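Local coordinates for 16S rRNA processing protein (Pseudomonas aeruginosa, PDB 2F1L) that probably assists the final step of 30S ribosomal subunit assembly and is needed for efficient processing of 16S rRNA, at residues A[40-44]-A[45-49]; A[161-165]-A[166-170]. All blocks are in the same frame, centred on the assembly; numbering follows the deposited sequence.

From the N terminus, strand 35-40 of the RimM N-terminal domain runs out into the loop that leads to strand 53-58, and contact 1 closes the first turn of that loop. Much later, within the PRC barrel domain, contact 2 closes the turn between strands 160-163 and 169-173, which are outermost in its sheet within this chain. The contacts follow in series, without nesting or crossing, yet they meet in space with centres about 11 Å apart. Backbone pairs Leu45 N to Val169 O (2.9 Å) and Asp46 N to Leu170 O (3.1 Å), both probable hydrogen bonds, join them, so the two turns together form part of the junction between the domains.

Contact 1: residues A[40-44]-A[45-49]; sequences SFTDP and LDNLL
Thr42 lays its side chain over the start of the 3-10 segment 47-49, its CB 3.7 Å from CB of Asn47 and its CG2 against the backbone of Leu48. With chi1 at 62°, OG1 sits between the backbone N and the carbonyl carbon of its own residue, from where it gives a hydrogen bond to Pro44 O (2.8 Å) and accepts one from Leu48 N (3.1 Å), the latter distinctly bent. Pro44, which follows a cis peptide bond, turns the chain sharply here. Its carbonyl oxygen also takes Asn47 N, which approaches from above the carbonyl plane, while Thr42 OG1 lies closer to that plane. Ser40 serves the same turn from the end of strand 35-40: OG donates to Leu45 O (2.8 Å) and accepts from Thr42 N (3.2 Å), an ST turn. Apolar atoms fill in beside these bonds. A methyl of Leu45, CD1, lies 3.8 Å from Ser40 CB, and CD2 of Leu48 reaches the same Ser40 CB; Leu48 also packs on Ile23 and Leu77 of neighbouring strands. Asp46 OD2 is hydrogen-bonded to Ser171 OG of the PRC barrel domain. Two hydroxyls, each both donating and accepting, thus tie the strand end to the 3-10 turn and satisfy polar backbone atoms in a partly buried bend, without any charged group taking part in these bonds.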
loop_
_atom_site.group_PDB
_atom_site.type_symbol
_atom_site.label_atom_id
_atom_site.label_comp_id
_atom_site.label_asym_id
_atom_site.label_seq_id
_atom_site.Cartn_x
_atom_site.Cartn_y
_atom_site.Cartn_z
ATOM N N SER A 40 9.104 -7.377 4.871
ATOM C CA SER A 40 8.811 -7.984 3.566
ATOM C C SER A 40 8.282 -6.966 2.583
ATOM O O SER A 40 7.469 -6.158 2.952
ATOM C CB SER A 40 7.771 -9.073 3.714
ATOM O OG SER A 40 7.265 -9.431 2.453
ATOM N N PHE A 41 8.707 -7.043 1.332
ATOM C CA PHE A 41 8.255 -6.126 0.280
ATOM C C PHE A 41 7.345 -6.799 -0.763
ATOM O O PHE A 41 7.032 -6.224 -1.857
ATOM C CB PHE A 41 9.489 -5.497 -0.411
ATOM C CG PHE A 41 10.459 -4.833 0.545
ATOM C CD1 PHE A 41 9.996 -4.138 1.660
ATOM C CD2 PHE A 41 11.825 -4.859 0.301
ATOM C CE1 PHE A 41 10.884 -3.547 2.553
ATOM C CE2 PHE A 41 12.733 -4.271 1.193
ATOM C CZ PHE A 41 12.258 -3.606 2.308
ATOM N N THR A 42 6.932 -8.010 -0.438
ATOM C CA THR A 42 6.135 -8.832 -1.331
ATOM C C THR A 42 4.635 -8.547 -1.148
ATOM O O THR A 42 4.215 -7.994 -0.145
ATOM C CB THR A 42 6.384 -10.335 -1.080
ATOM O OG1 THR A 42 5.981 -10.703 0.266
ATOM C CG2 THR A 42 7.857 -10.649 -1.246
ATOM N N ASP A 43 3.858 -8.903 -2.169
ATOM C CA ASP A 43 2.424 -8.835 -2.120
ATOM C C ASP A 43 1.944 -10.225 -2.464
ATOM O O ASP A 43 2.279 -10.722 -3.502
ATOM C CB ASP A 43 1.928 -7.864 -3.180
ATOM C CG ASP A 43 0.454 -7.670 -3.124
ATOM O OD1 ASP A 43 -0.194 -8.270 -2.222
ATOM O OD2 ASP A 43 -0.045 -6.901 -3.984
ATOM N N PRO A 44 1.229 -10.905 -1.547
ATOM C CA PRO A 44 0.859 -10.690 -0.167
ATOM C C PRO A 44 2.086 -10.537 0.697
ATOM O O PRO A 44 3.169 -11.012 0.313
ATOM C CB PRO A 44 0.217 -12.023 0.214
ATOM C CG PRO A 44 -0.292 -12.576 -1.033
ATOM C CD PRO A 44 0.710 -12.194 -2.033
ATOM N N LEU A 45 1.922 -9.962 1.891
ATOM C CA LEU A 45 3.068 -9.805 2.772
ATOM C C LEU A 45 3.848 -11.108 3.009
ATOM O O LEU A 45 5.078 -11.083 3.146
ATOM C CB LEU A 45 2.645 -9.235 4.116
ATOM C CG LEU A 45 3.732 -8.598 4.995
ATOM C CD1 LEU A 45 4.369 -7.443 4.307
ATOM C CD2 LEU A 45 3.103 -8.129 6.295
ATOM N N ASP A 46 3.155 -12.242 3.074
ATOM C CA ASP A 46 3.814 -13.464 3.557
ATOM C C ASP A 46 4.478 -14.242 2.449
ATOM O O ASP A 46 5.046 -15.273 2.677
ATOM C CB ASP A 46 2.845 -14.363 4.340
ATOM C CG ASP A 46 1.800 -14.985 3.476
ATOM O OD1 ASP A 46 1.824 -14.732 2.257
ATOM O OD2 ASP A 46 0.930 -15.698 4.031
ATOM N N ASN A 47 4.414 -13.705 1.253
ATOM C CA ASN A 47 4.896 -14.343 0.085
ATOM C C ASN A 47 6.398 -14.481 0.083
ATOM O O ASN A 47 6.939 -15.395 -0.494
ATOM C CB ASN A 47 4.440 -13.528 -1.112
ATOM C CG ASN A 47 4.762 -14.198 -2.405
ATOM O OD1 ASN A 47 4.387 -15.336 -2.598
ATOM N ND2 ASN A 47 5.493 -13.513 -3.291
ATOM N N LEU A 48 7.074 -13.565 0.755
ATOM C CA LEU A 48 8.492 -13.711 1.018
ATOM C C LEU A 48 8.873 -15.115 1.510
ATOM O O LEU A 48 9.922 -15.621 1.163
ATOM C CB LEU A 48 8.921 -12.659 2.037
ATOM C CG LEU A 48 10.385 -12.677 2.487
ATOM C CD1 LEU A 48 11.255 -12.510 1.301
ATOM C CD2 LEU A 48 10.668 -11.589 3.416
ATOM N N LEU A 49 8.031 -15.741 2.317
ATOM C CA LEU A 49 8.339 -17.069 2.934
ATOM C C LEU A 49 8.316 -18.199 1.908
ATOM O O LEU A 49 8.769 -19.311 2.179
ATOM C CB LEU A 49 7.369 -17.390 4.081
ATOM C CG LEU A 49 7.350 -16.367 5.251
ATOM C CD1 LEU A 49 6.315 -16.713 6.326
ATOM C CD2 LEU A 49 8.741 -16.228 5.884
#

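Contact 2: residues A[161-165]-A[166-170]; sequences LLPYT and GQCVL
The sulfur of Cys168 is the bump of this turn, fitting into the hollow between Leu162 and Pro163: SG lies 4.0 Å from Leu162 CD2, and CB of the cysteine lies 4.0 Å from Pro163 CG. Holding SG anti to the backbone N (chi1 -179°) directs it back toward Leu162 and Pro163. A second, shallower fit lies beyond it, where the CG2 methyl of Val169 meets the Tyr164 ring obliquely, 3.9 Å from CD1. Tyr164 is itself the centre of an inverse gamma turn, which bends the chain before Thr165. At the closed end of the turn the carbonyl oxygen of Thr165 accepts twice, from Cys168 N (3.0 Å), lying above the carbonyl plane, and from Val169 N (2.6 Å), nearly along the C=O axis. Around the turn, Leu162 and Val169 both pack on Met146 of strand 145-149, while Pro163 touches Gln167 of the second subunit. The chemistry is therefore divided: one buried carbonyl with two amide donors closes the backbone between strands 160-163 and 169-173, and the side chains that meet across it do so through apolar contact.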
loop_
_atom_site.group_PDB
_atom_site.type_symbol
_atom_site.label_atom_id
_atom_site.label_comp_id
_atom_site.label_asym_id
_atom_site.label_seq_id
_atom_site.Cartn_x
_atom_site.Cartn_y
_atom_site.Cartn_z
ATOM N N LEU A 161 -13.304 -1.002 -0.182
ATOM C CA LEU A 161 -12.399 -0.978 -1.312
ATOM C C LEU A 161 -10.965 -0.993 -0.812
ATOM O O LEU A 161 -10.456 0.014 -0.273
ATOM C CB LEU A 161 -12.679 0.261 -2.137
ATOM C CG LEU A 161 -14.091 0.237 -2.687
ATOM C CD1 LEU A 161 -14.668 1.636 -2.628
ATOM C CD2 LEU A 161 -14.120 -0.336 -4.095
ATOM N N LEU A 162 -10.334 -2.152 -0.953
ATOM C CA LEU A 162 -9.038 -2.389 -0.339
ATOM C C LEU A 162 -7.991 -2.413 -1.423
ATOM O O LEU A 162 -8.231 -2.916 -2.490
ATOM C CB LEU A 162 -9.034 -3.687 0.434
ATOM C CG LEU A 162 -9.613 -3.654 1.850
ATOM C CD1 LEU A 162 -11.034 -3.192 1.876
ATOM C CD2 LEU A 162 -9.507 -5.059 2.453
ATOM N N PRO A 163 -6.825 -1.844 -1.148
ATOM C CA PRO A 163 -5.718 -1.878 -2.104
ATOM C C PRO A 163 -5.061 -3.248 -2.127
ATOM O O PRO A 163 -4.851 -3.868 -1.068
ATOM C CB PRO A 163 -4.765 -0.840 -1.543
ATOM C CG PRO A 163 -4.972 -0.932 -0.064
ATOM C CD PRO A 163 -6.459 -1.168 0.111
ATOM N N TYR A 164 -4.767 -3.745 -3.317
ATOM C CA TYR A 164 -4.080 -5.039 -3.441
ATOM C C TYR A 164 -2.590 -4.752 -3.338
ATOM O O TYR A 164 -1.899 -4.558 -4.346
ATOM C CB TYR A 164 -4.413 -5.748 -4.775
ATOM C CG TYR A 164 -3.766 -7.105 -4.874
ATOM C CD1 TYR A 164 -4.298 -8.204 -4.232
ATOM C CD2 TYR A 164 -2.584 -7.276 -5.562
ATOM C CE1 TYR A 164 -3.685 -9.452 -4.291
ATOM C CE2 TYR A 164 -1.960 -8.489 -5.615
ATOM C CZ TYR A 164 -2.516 -9.586 -4.982
ATOM O OH TYR A 164 -1.865 -10.810 -5.064
ATOM N N THR A 165 -2.127 -4.652 -2.107
ATOM C CA THR A 165 -0.710 -4.483 -1.781
ATOM C C THR A 165 -0.438 -5.276 -0.507
ATOM O O THR A 165 -1.368 -5.609 0.230
ATOM C CB THR A 165 -0.380 -3.041 -1.430
ATOM O OG1 THR A 165 -1.080 -2.669 -0.226
ATOM C CG2 THR A 165 -0.783 -2.117 -2.545
ATOM N N GLY A 166 0.830 -5.520 -0.227
ATOM C CA GLY A 166 1.252 -6.262 0.961
ATOM C C GLY A 166 1.064 -5.525 2.283
ATOM O O GLY A 166 1.012 -6.158 3.333
ATOM N N GLN A 167 0.980 -4.193 2.253
ATOM C CA GLN A 167 0.643 -3.485 3.451
ATOM C C GLN A 167 -0.749 -3.884 3.895
ATOM O O GLN A 167 -1.095 -3.775 5.109
ATOM C CB GLN A 167 0.712 -1.965 3.217
ATOM C CG GLN A 167 0.514 -1.152 4.490
ATOM C CD GLN A 167 0.759 0.337 4.334
ATOM O OE1 GLN A 167 0.524 1.082 5.277
ATOM N NE2 GLN A 167 1.243 0.776 3.176
ATOM N N CYS A 168 -1.548 -4.319 2.910
ATOM C CA CYS A 168 -2.939 -4.698 3.128
ATOM C C CYS A 168 -3.197 -6.217 3.106
ATOM O O CYS A 168 -3.796 -6.795 4.044
ATOM C CB CYS A 168 -3.831 -4.043 2.090
ATOM S SG CYS A 168 -5.576 -4.478 2.349
ATOM N N VAL A 169 -2.773 -6.861 2.024
ATOM C CA VAL A 169 -3.034 -8.301 1.852
ATOM C C VAL A 169 -1.930 -9.061 2.533
ATOM O O VAL A 169 -0.789 -9.013 2.093
ATOM C CB VAL A 169 -3.095 -8.714 0.362
ATOM C CG1 VAL A 169 -3.312 -10.250 0.236
ATOM C CG2 VAL A 169 -4.205 -7.980 -0.320
ATOM N N LEU A 170 -2.248 -9.780 3.591
ATOM C CA LEU A 170 -1.188 -10.497 4.322
ATOM C C LEU A 170 -0.967 -11.928 3.811
ATOM O O LEU A 170 0.174 -12.408 3.769
ATOM C CB LEU A 170 -1.523 -10.544 5.820
ATOM C CG LEU A 170 -1.858 -9.193 6.452
ATOM C CD1 LEU A 170 -1.925 -9.309 7.919
ATOM C CD2 LEU A 170 -0.812 -8.170 6.062
#